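Local coordinates for PROTEIN (hypothetical protein EF0366) (Enterococcus faecalis, PDB 1VPY), which is of unknown function but adopts the closed TIM alpha/beta barrel of the DUF72 family and carries bound zinc ions in the crystal, at residues Val64-Glu69 against Pro107-Lys113; Glu94-Ile98 against Lys137-Phe142; His228-Ile234 against Glu265-Met270. One frame throughout, in Å; residues are numbered along the deposited sequence.

Contact 1: Val64-Glu69 against Pro107-Lys113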
loop_
_atom_site.group_PDB
_atom_site.type_symbol
_atom_site.label_atom_id
_atom_site.label_comp_id
_atom_site.label_asym_id
_atom_site.label_seq_id
_atom_site.Cartn_x
_atom_site.Cartn_y
_atom_site.Cartn_z
ATOM N N VAL A 64 -13.505 11.921 -2.785
ATOM C CA VAL A 64 -12.728 13.050 -2.288
ATOM C C VAL A 64 -13.585 13.973 -1.416
ATOM O O VAL A 64 -13.197 14.288 -0.289
ATOM C CB VAL A 64 -12.048 13.821 -3.446
ATOM C CG1 VAL A 64 -11.542 15.181 -2.991
ATOM C CG2 VAL A 64 -10.905 12.996 -4.014
ATOM N N LYS A 65 -14.751 14.369 -1.923
ATOM C CA LYS A 65 -15.658 15.268 -1.203
ATOM C C LYS A 65 -16.195 14.688 0.120
ATOM O O LYS A 65 -16.541 15.439 1.041
ATOM C CB LYS A 65 -16.826 15.680 -2.109
ATOM C CG LYS A 65 -16.418 16.488 -3.338
ATOM N N ALA A 66 -16.240 13.358 0.214
ATOM C CA ALA A 66 -16.905 12.660 1.322
ATOM C C ALA A 66 -16.068 12.536 2.593
ATOM O O ALA A 66 -16.580 12.133 3.645
ATOM C CB ALA A 66 -17.357 11.283 0.872
ATOM N N VAL A 67 -14.788 12.876 2.492
ATOM C CA VAL A 67 -13.848 12.738 3.607
ATOM C C VAL A 67 -13.361 14.112 4.130
ATOM O O VAL A 67 -13.419 15.104 3.396
ATOM C CB VAL A 67 -12.662 11.820 3.213
ATOM C CG1 VAL A 67 -13.169 10.442 2.813
ATOM C CG2 VAL A 67 -11.852 12.433 2.092
ATOM N N PRO A 68 -12.895 14.177 5.402
ATOM C CA PRO A 68 -12.360 15.424 5.971
ATOM C C PRO A 68 -11.169 16.002 5.198
ATOM O O PRO A 68 -10.543 15.304 4.388
ATOM C CB PRO A 68 -11.908 15.002 7.375
ATOM C CG PRO A 68 -12.737 13.829 7.694
ATOM C CD PRO A 68 -12.857 13.087 6.396
ATOM N N GLU A 69 -10.863 17.270 5.472
ATOM C CA GLU A 69 -9.801 18.009 4.778
ATOM C C GLU A 69 -8.438 17.299 4.741
ATOM O O GLU A 69 -7.689 17.464 3.787
ATOM C CB GLU A 69 -9.662 19.430 5.353
ATOM C CG GLU A 69 -9.358 19.491 6.853
ATOM C CD GLU A 69 -9.455 20.905 7.435
ATOM O OE1 GLU A 69 -10.329 21.693 6.992
ATOM O OE2 GLU A 69 -8.656 21.222 8.349
ATOM N N PRO A 107 -9.172 13.939 -9.726
ATOM C CA PRO A 107 -9.694 14.715 -8.602
ATOM C C PRO A 107 -9.026 14.370 -7.269
ATOM O O PRO A 107 -9.012 15.203 -6.370
ATOM C CB PRO A 107 -11.183 14.338 -8.572
ATOM C CG PRO A 107 -11.462 13.737 -9.898
ATOM C CD PRO A 107 -10.204 13.036 -10.262
ATOM N N LEU A 108 -8.482 13.160 -7.147
ATOM C CA LEU A 108 -7.719 12.777 -5.961
ATOM C C LEU A 108 -6.317 13.399 -5.975
ATOM O O LEU A 108 -5.853 13.926 -4.963
ATOM C CB LEU A 108 -7.651 11.247 -5.825
ATOM C CG LEU A 108 -6.712 10.635 -4.780
ATOM C CD1 LEU A 108 -7.177 10.926 -3.363
ATOM C CD2 LEU A 108 -6.594 9.144 -5.003
ATOM N N ILE A 109 -5.656 13.327 -7.126
ATOM C CA ILE A 109 -4.311 13.871 -7.309
ATOM C C ILE A 109 -4.281 15.381 -7.033
ATOM O O ILE A 109 -3.409 15.875 -6.314
ATOM C CB ILE A 109 -3.794 13.555 -8.735
ATOM C CG1 ILE A 109 -3.418 12.075 -8.843
ATOM C CG2 ILE A 109 -2.609 14.450 -9.119
ATOM C CD1 ILE A 109 -3.334 11.567 -10.277
ATOM N N GLU A 110 -5.251 16.100 -7.593
ATOM C CA GLU A 110 -5.373 17.541 -7.404
ATOM C C GLU A 110 -5.855 17.922 -6.002
ATOM O O GLU A 110 -5.780 19.092 -5.613
ATOM C CB GLU A 110 -6.321 18.132 -8.453
ATOM C CG GLU A 110 -5.853 17.972 -9.890
ATOM C CD GLU A 110 -6.983 18.132 -10.900
ATOM O OE1 GLU A 110 -8.165 18.201 -10.489
ATOM O OE2 GLU A 110 -6.688 18.180 -12.115
ATOM N N SER A 111 -6.341 16.943 -5.247
ATOM C CA SER A 111 -6.952 17.207 -3.944
ATOM C C SER A 111 -5.970 17.237 -2.782
ATOM O O SER A 111 -6.299 17.764 -1.717
ATOM C CB SER A 111 -8.043 16.182 -3.643
ATOM O OG SER A 111 -7.470 14.937 -3.296
ATOM N N LYS A 112 -4.783 16.662 -2.983
ATOM C CA LYS A 112 -3.770 16.527 -1.926
ATOM C C LYS A 112 -4.167 15.521 -0.828
ATOM O O LYS A 112 -3.543 15.477 0.239
ATOM C CB LYS A 112 -3.403 17.900 -1.319
ATOM N N LYS A 113 -5.191 14.710 -1.096
ATOM C CA LYS A 113 -5.631 13.666 -0.162
ATOM C C LYS A 113 -5.045 12.303 -0.528
ATOM O O LYS A 113 -5.401 11.278 0.056
ATOM C CB LYS A 113 -7.156 13.592 -0.102
ATOM C CG LYS A 113 -7.815 14.912 0.258
ATOM C CD LYS A 113 -9.254 14.732 0.677
ATOM C CE LYS A 113 -9.857 16.055 1.117
ATOM N NZ LYS A 113 -11.325 15.958 1.305
#
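The flat groups of this contact are peptide carbonyls, and Lys-113 meets them with its ammonium: NZ stands above the carbonyl plane of Val-67, 53° out of it, and lies 32° from that of Val-64. It bonds to Val-64 O at 3.0 Å and to Val-67 O at 3.1 Å, while a third, weak bond runs to Pro-68 O. Three carbonyls thus gather round one cation, an arrangement likely to suit its charge. Lys-113 gets there by stretching out fully beyond CG, and its CD passes Val-67 CG2 at 3.7 Å, the two side chains running in opposite directions. Val-64 supplies the apolar half. Its CG1 rests on Ser-111 CB at 3.7 Å, and its CG2 lies 3.7 Å from Leu-108 CA, close to Pro-107 O as well. Ser-111 OG accepts from Lys-113 N, an ST turn that spans Lys-112, where phi is positive, and itself donates to Leu-108 O. The contact joins helix 57-65 to helix 106-109 and the turn before strand 114-120; Leu-108, Val-67 and Lys-113 all touch Phe-73 on strand 72-76, and Val-67 also reaches helix 35-41.

Contact 2: Glu94-Ile98 against Lys137-Phe142. With ZN (zinc ion), chain D.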
loop_
_atom_site.group_PDB
_atom_site.type_symbol
_atom_site.label_atom_id
_atom_site.label_comp_id
_atom_site.label_asym_id
_atom_site.label_seq_id
_atom_site.Cartn_x
_atom_site.Cartn_y
_atom_site.Cartn_z
ATOM N N GLU A 94 -0.354 0.046 -23.337
ATOM C CA GLU A 94 0.008 0.445 -21.975
ATOM C C GLU A 94 -0.247 1.931 -21.727
ATOM O O GLU A 94 -0.697 2.311 -20.646
ATOM C CB GLU A 94 1.477 0.116 -21.689
ATOM C CG GLU A 94 1.791 -1.377 -21.549
ATOM C CD GLU A 94 3.270 -1.669 -21.258
ATOM O OE1 GLU A 94 4.135 -0.795 -21.512
ATOM O OE2 GLU A 94 3.566 -2.786 -20.774
ATOM N N GLU A 95 0.037 2.756 -22.735
ATOM C CA GLU A 95 -0.142 4.206 -22.646
ATOM C C GLU A 95 -1.597 4.614 -22.438
ATOM O O GLU A 95 -1.905 5.369 -21.519
ATOM C CB GLU A 95 0.443 4.911 -23.879
ATOM C CG GLU A 95 1.946 4.713 -24.076
ATOM C CD GLU A 95 2.811 5.328 -22.969
ATOM O OE1 GLU A 95 2.272 5.919 -22.002
ATOM O OE2 GLU A 95 4.052 5.220 -23.066
ATOM N N GLU A 96 -2.481 4.105 -23.295
ATOM C CA GLU A 96 -3.921 4.339 -23.188
ATOM C C GLU A 96 -4.431 3.979 -21.788
ATOM O O GLU A 96 -5.297 4.664 -21.233
ATOM C CB GLU A 96 -4.651 3.517 -24.252
ATOM C CG GLU A 96 -6.141 3.811 -24.409
ATOM C CD GLU A 96 -6.736 3.165 -25.662
ATOM O OE1 GLU A 96 -6.302 3.519 -26.783
ATOM O OE2 GLU A 96 -7.638 2.303 -25.528
HETATM N N MSE A 97 -3.873 2.909 -21.224
HETATM C CA MSE A 97 -4.242 2.430 -19.897
HETATM C C MSE A 97 -3.794 3.383 -18.782
HETATM O O MSE A 97 -4.555 3.662 -17.853
HETATM C CB MSE A 97 -3.674 1.030 -19.666
HETATM C CG MSE A 97 -3.983 0.462 -18.288
HETATM SE SE MSE A 97 -3.152 -1.270 -17.899
HETATM C CE MSE A 97 -1.214 -0.796 -18.202
ATOM N N ILE A 98 -2.559 3.871 -18.877
ATOM C CA ILE A 98 -2.042 4.841 -17.920
ATOM C C ILE A 98 -2.838 6.150 -17.954
ATOM O O ILE A 98 -3.167 6.700 -16.898
ATOM C CB ILE A 98 -0.520 5.078 -18.117
ATOM C CG1 ILE A 98 0.267 3.854 -17.645
ATOM C CG2 ILE A 98 -0.041 6.326 -17.378
ATOM C CD1 ILE A 98 0.099 3.523 -16.170
ATOM N N LYS A 137 9.681 2.186 -15.920
ATOM C CA LYS A 137 8.501 2.607 -16.689
ATOM C C LYS A 137 7.381 3.116 -15.774
ATOM O O LYS A 137 6.702 4.092 -16.109
ATOM C CB LYS A 137 7.981 1.483 -17.601
ATOM C CG LYS A 137 8.886 1.149 -18.798
ATOM C CD LYS A 137 8.121 0.451 -19.926
ATOM C CE LYS A 137 7.879 -1.030 -19.645
ATOM N NZ LYS A 137 6.778 -1.575 -20.498
ATOM N N ILE A 138 7.199 2.457 -14.627
ATOM C CA ILE A 138 6.230 2.892 -13.618
ATOM C C ILE A 138 6.546 4.313 -13.156
ATOM O O ILE A 138 5.654 5.164 -13.097
ATOM C CB ILE A 138 6.207 1.950 -12.379
ATOM C CG1 ILE A 138 5.697 0.551 -12.745
ATOM C CG2 ILE A 138 5.372 2.555 -11.242
ATOM C CD1 ILE A 138 4.210 0.468 -13.025
ATOM N N ARG A 139 7.816 4.555 -12.833
ATOM C CA ARG A 139 8.261 5.866 -12.356
ATOM C C ARG A 139 7.971 6.958 -13.381
ATOM O O ARG A 139 7.438 8.011 -13.033
ATOM C CB ARG A 139 9.750 5.842 -11.977
ATOM C CG ARG A 139 10.361 7.196 -11.590
ATOM C CD ARG A 139 9.913 7.678 -10.224
ATOM N NE ARG A 139 8.527 8.137 -10.226
ATOM C CZ ARG A 139 7.800 8.352 -9.132
ATOM N NH1 ARG A 139 8.319 8.151 -7.930
ATOM N NH2 ARG A 139 6.546 8.768 -9.236
ATOM N N HIS A 140 8.308 6.686 -14.640
ATOM C CA HIS A 140 8.044 7.612 -15.737
ATOM C C HIS A 140 6.554 7.892 -15.902
ATOM O O HIS A 140 6.153 9.052 -15.958
ATOM C CB HIS A 140 8.640 7.094 -17.045
ATOM C CG HIS A 140 8.290 7.930 -18.234
ATOM N ND1 HIS A 140 8.683 9.246 -18.359
ATOM C CD2 HIS A 140 7.579 7.642 -19.347
ATOM C CE1 HIS A 140 8.227 9.732 -19.498
ATOM N NE2 HIS A 140 7.554 8.778 -20.117
ATOM N N TRP A 141 5.747 6.829 -15.969
ATOM C CA TRP A 141 4.290 6.948 -16.086
ATOM C C TRP A 141 3.675 7.781 -14.977
ATOM O O TRP A 141 2.666 8.446 -15.184
ATOM C CB TRP A 141 3.615 5.577 -16.065
ATOM C CG TRP A 141 3.780 4.770 -17.305
ATOM C CD1 TRP A 141 4.033 5.232 -18.565
ATOM C CD2 TRP A 141 3.668 3.347 -17.414
ATOM N NE1 TRP A 141 4.104 4.183 -19.450
ATOM C CE2 TRP A 141 3.881 3.014 -18.772
ATOM C CE3 TRP A 141 3.411 2.318 -16.497
ATOM C CZ2 TRP A 141 3.851 1.696 -19.234
ATOM C CZ3 TRP A 141 3.380 1.011 -16.954
ATOM C CH2 TRP A 141 3.600 0.711 -18.312
ATOM N N PHE A 142 4.276 7.728 -13.794
ATOM C CA PHE A 142 3.720 8.414 -12.636
ATOM C C PHE A 142 4.461 9.691 -12.249
ATOM O O PHE A 142 4.490 10.061 -11.075
ATOM C CB PHE A 142 3.583 7.452 -11.459
ATOM C CG PHE A 142 2.436 6.496 -11.601
ATOM C CD1 PHE A 142 1.152 6.863 -11.197
ATOM C CD2 PHE A 142 2.627 5.232 -12.158
ATOM C CE1 PHE A 142 0.082 5.974 -11.335
ATOM C CE2 PHE A 142 1.565 4.347 -12.299
ATOM C CZ PHE A 142 0.293 4.717 -11.888
HETATM ZN ZN ZN D . 5.961 8.589 -21.430
#
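Ile-98 lies over one face of the Trp-141 indole. Its CG1 is 3.7 Å from the centroid of the five-membered ring and 22° off the ring normal, a CH-pi contact, while CD1 lies past the CD2-CE3 bond, outside the ring outline, 3.5 Å from Trp-141 CE3. With CG1 anti to its own carbonyl carbon (chi1 -72°), Ile-98 sends this arm across the indole at about a right angle, and CD1 reaches on to Phe-142 CE2 at 4.2 Å. The opposite face of the indole is met, toward its rim, by Lys-137 O, one turn earlier in the same helix. Glu-94 comes to the benzo edge instead: OE1 is 3.4 Å from Trp-141 CZ2, near the ring plane, with the carboxylate standing almost perpendicular to the indole (89°). The same oxygen takes the ammonium of Lys-137 on its syn lone pair, NZ to OE1 2.9 Å, a salt bridge in which an extended glutamate crosses a lysine bent at chi3. Glu-95 starts off away from the other helix, but its fold at chi2 brings OE1 to 3.6 Å from Trp-141 NE1, too far to count as a hydrogen bond. Next to Trp-141 in sequence, His-140 binds a zinc ion through NE2 at 2.1 Å. Phe-142, next along the chain, packs on Phe-101 and Leu-102 of helix 94-104 and on Ile-147 of strand 147-150. The chemistry is therefore divided: a buried apolar patch of Ile-98, Trp-141 and Phe-142, with Glu-95 near the indole nitrogen and Glu-94 at the ring edge, where the electropositive ring hydrogens and the lysine charge would both be expected to steady the Glu-94 carboxylate.

Contact 3: His228-Ile234 against Glu265-Met270. With ZN (zinc ion), chain B.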
loop_
_atom_site.group_PDB
_atom_site.type_symbol
_atom_site.label_atom_id
_atom_site.label_comp_id
_atom_site.label_asym_id
_atom_site.label_seq_id
_atom_site.Cartn_x
_atom_site.Cartn_y
_atom_site.Cartn_z
ATOM N N HIS A 228 -6.295 -13.068 12.946
ATOM C CA HIS A 228 -6.490 -12.026 13.949
ATOM C C HIS A 228 -5.194 -11.910 14.752
ATOM O O HIS A 228 -4.837 -12.822 15.492
ATOM C CB HIS A 228 -7.685 -12.382 14.853
ATOM C CG HIS A 228 -7.943 -11.406 15.964
ATOM N ND1 HIS A 228 -8.991 -10.508 15.938
ATOM C CD2 HIS A 228 -7.315 -11.212 17.150
ATOM C CE1 HIS A 228 -8.983 -9.791 17.050
ATOM N NE2 HIS A 228 -7.977 -10.198 17.802
ATOM N N TYR A 229 -4.486 -10.797 14.579
ATOM C CA TYR A 229 -3.252 -10.526 15.315
ATOM C C TYR A 229 -3.505 -10.451 16.808
ATOM O O TYR A 229 -4.510 -9.887 17.247
ATOM C CB TYR A 229 -2.641 -9.202 14.867
ATOM C CG TYR A 229 -1.941 -9.219 13.529
ATOM C CD1 TYR A 229 -0.723 -9.859 13.371
ATOM C CD2 TYR A 229 -2.483 -8.552 12.428
ATOM C CE1 TYR A 229 -0.067 -9.861 12.148
ATOM C CE2 TYR A 229 -1.834 -8.547 11.196
ATOM C CZ TYR A 229 -0.623 -9.201 11.065
ATOM O OH TYR A 229 0.041 -9.197 9.853
ATOM N N ASN A 230 -2.589 -11.016 17.584
ATOM C CA ASN A 230 -2.733 -11.049 19.040
ATOM C C ASN A 230 -2.016 -9.878 19.689
ATOM O O ASN A 230 -1.390 -9.074 19.000
ATOM C CB ASN A 230 -2.256 -12.390 19.631
ATOM C CG ASN A 230 -0.782 -12.678 19.356
ATOM O OD1 ASN A 230 0.057 -11.776 19.332
ATOM N ND2 ASN A 230 -0.463 -13.949 19.157
ATOM N N THR A 231 -2.102 -9.800 21.013
ATOM C CA THR A 231 -1.539 -8.692 21.775
ATOM C C THR A 231 -0.019 -8.586 21.588
ATOM O O THR A 231 0.508 -7.486 21.401
ATOM C CB THR A 231 -1.935 -8.797 23.267
ATOM O OG1 THR A 231 -3.339 -9.055 23.355
ATOM C CG2 THR A 231 -1.638 -7.499 24.017
ATOM N N GLN A 232 0.671 -9.727 21.607
ATOM C CA GLN A 232 2.118 -9.753 21.397
ATOM C C GLN A 232 2.517 -9.333 19.983
ATOM O O GLN A 232 3.503 -8.616 19.798
ATOM C CB GLN A 232 2.709 -11.126 21.739
ATOM C CG GLN A 232 4.241 -11.175 21.728
ATOM C CD GLN A 232 4.874 -10.287 22.790
ATOM O OE1 GLN A 232 5.421 -9.223 22.489
ATOM N NE2 GLN A 232 4.797 -10.721 24.040
ATOM N N GLU A 233 1.757 -9.768 18.986
ATOM C CA GLU A 233 2.041 -9.377 17.609
ATOM C C GLU A 233 1.816 -7.886 17.390
ATOM O O GLU A 233 2.660 -7.212 16.784
ATOM C CB GLU A 233 1.245 -10.223 16.622
ATOM C CG GLU A 233 1.695 -11.676 16.620
ATOM C CD GLU A 233 0.733 -12.609 15.919
ATOM O OE1 GLU A 233 -0.495 -12.350 15.908
ATOM O OE2 GLU A 233 1.221 -13.625 15.386
ATOM N N ILE A 234 0.704 -7.363 17.904
ATOM C CA ILE A 234 0.448 -5.918 17.831
ATOM C C ILE A 234 1.560 -5.139 18.534
ATOM O O ILE A 234 1.902 -4.039 18.111
ATOM C CB ILE A 234 -0.935 -5.515 18.417
ATOM C CG1 ILE A 234 -2.084 -6.182 17.650
ATOM C CG2 ILE A 234 -1.108 -3.996 18.434
ATOM C CD1 ILE A 234 -2.190 -5.777 16.207
ATOM N N GLU A 265 -10.308 -4.332 14.639
ATOM C CA GLU A 265 -10.001 -4.600 16.040
ATOM C C GLU A 265 -8.503 -4.384 16.259
ATOM O O GLU A 265 -8.102 -3.626 17.144
ATOM C CB GLU A 265 -10.423 -6.023 16.433
ATOM C CG GLU A 265 -10.290 -6.358 17.924
ATOM C CD GLU A 265 -11.465 -5.863 18.773
ATOM O OE1 GLU A 265 -12.455 -5.344 18.203
ATOM O OE2 GLU A 265 -11.402 -6.009 20.020
ATOM N N ASN A 266 -7.691 -5.025 15.422
ATOM C CA ASN A 266 -6.244 -4.875 15.480
ATOM C C ASN A 266 -5.767 -3.421 15.342
ATOM O O ASN A 266 -4.877 -2.988 16.081
ATOM C CB ASN A 266 -5.561 -5.758 14.432
ATOM C CG ASN A 266 -5.699 -7.245 14.724
ATOM O OD1 ASN A 266 -5.468 -8.071 13.843
ATOM N ND2 ASN A 266 -6.065 -7.596 15.958
ATOM N N ALA A 267 -6.349 -2.679 14.400
ATOM C CA ALA A 267 -5.995 -1.272 14.209
ATOM C C ALA A 267 -6.361 -0.425 15.435
ATOM O O ALA A 267 -5.593 0.435 15.852
ATOM C CB ALA A 267 -6.633 -0.717 12.946
ATOM N N LEU A 268 -7.524 -0.692 16.021
ATOM C CA LEU A 268 -7.944 -0.016 17.250
ATOM C C LEU A 268 -7.046 -0.381 18.431
ATOM O O LEU A 268 -6.880 0.421 19.346
ATOM C CB LEU A 268 -9.418 -0.306 17.562
ATOM C CG LEU A 268 -10.527 0.597 16.980
ATOM C CD1 LEU A 268 -10.284 1.158 15.539
ATOM C CD2 LEU A 268 -11.883 -0.123 17.062
ATOM N N GLN A 269 -6.455 -1.578 18.395
ATOM C CA GLN A 269 -5.470 -1.990 19.403
ATOM C C GLN A 269 -4.185 -1.181 19.289
ATOM O O GLN A 269 -3.735 -0.592 20.273
ATOM C CB GLN A 269 -5.159 -3.490 19.313
ATOM C CG GLN A 269 -6.166 -4.387 20.029
ATOM C CD GLN A 269 -6.038 -5.851 19.632
ATOM O OE1 GLN A 269 -6.955 -6.431 19.033
ATOM N NE2 GLN A 269 -4.894 -6.455 19.958
HETATM N N MSE A 270 -3.609 -1.157 18.085
HETATM C CA MSE A 270 -2.397 -0.400 17.797
HETATM C C MSE A 270 -2.518 1.057 18.215
HETATM O O MSE A 270 -1.666 1.587 18.929
HETATM C CB MSE A 270 -2.078 -0.472 16.313
HETATM C CG MSE A 270 -0.873 -1.338 15.974
HETATM SE SE MSE A 270 0.114 -0.670 14.397
HETATM C CE MSE A 270 -0.096 1.219 14.736
HETATM ZN ZN ZN B . -7.435 -9.327 19.890
#
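His-228 leads, with its ring set over the amide nitrogen of Asn-266: ND2 stands 3.7 Å above the imidazole plane, offset toward the rim, with the amide turned 64° against the ring. Glu-265 CG comes to the ring edge near CE1, at 3.8 Å. NE2 of His-228 binds a zinc ion at 2.3 Å and ND1 is hydrogen-bonded to Asp-262; the metal and this bond together set how the ring is turned. Tyr-229 is gripped at both ends of its backbone by the Asn-266 amide. Its N-H goes to OD1 at 3.0 Å, with an angle of 140° at the hydrogen, and its carbonyl oxygen receives a weak bond from ND2, which also makes a weak bond to Gln-269 OE1 in the next turn of its own helix. OD1 also lies near the plane of the tyrosine ring, at its edge, while the hydroxyl is held elsewhere, by Asp-180 and Gly-207. Asn-230 then caps the helix. Its OD1 accepts from Glu-233 N and its own N-H goes to Glu-233 OE1, a capping box. Ile-234 spreads its three branches over three partners: CD1 on Asn-266 CB, CG1 at 3.6 Å from Gln-269 NE2, and CG2 in apolar contact, at 3.6 Å, with CG of selenomethionine Met-270. Beneath them Phe-255 of strand 250-255 touches Ile-234, Asn-266 and Met-270. This is the side-by-side packing of the last two helices of a TIM barrel, with the capped start of helix 231-245 and the loop before it bound to helix 260-273 by an asparagine and bordered by a zinc-binding histidine.

In the fold
From the N terminus, the chain first opens contact 1 where helix 57-65 runs out, passes through strand 72-76 and opens contact 2 at the start of helix 94-104. Residues 107-113 then close contact 1, and after strand 114-120 residues 137-142 close contact 2, so the two loops cross. Their centres lie about 22 Å apart and their nearest atoms about 7 Å. Contact 3 follows in series, on the opposite side of the chain's centre from contact 2. The crossed loops carry strands 72-76 and 114-120 between them; contact 3 closes a loop by joining helices 231-245 and 260-273, which flank strand 250-255 in sequence.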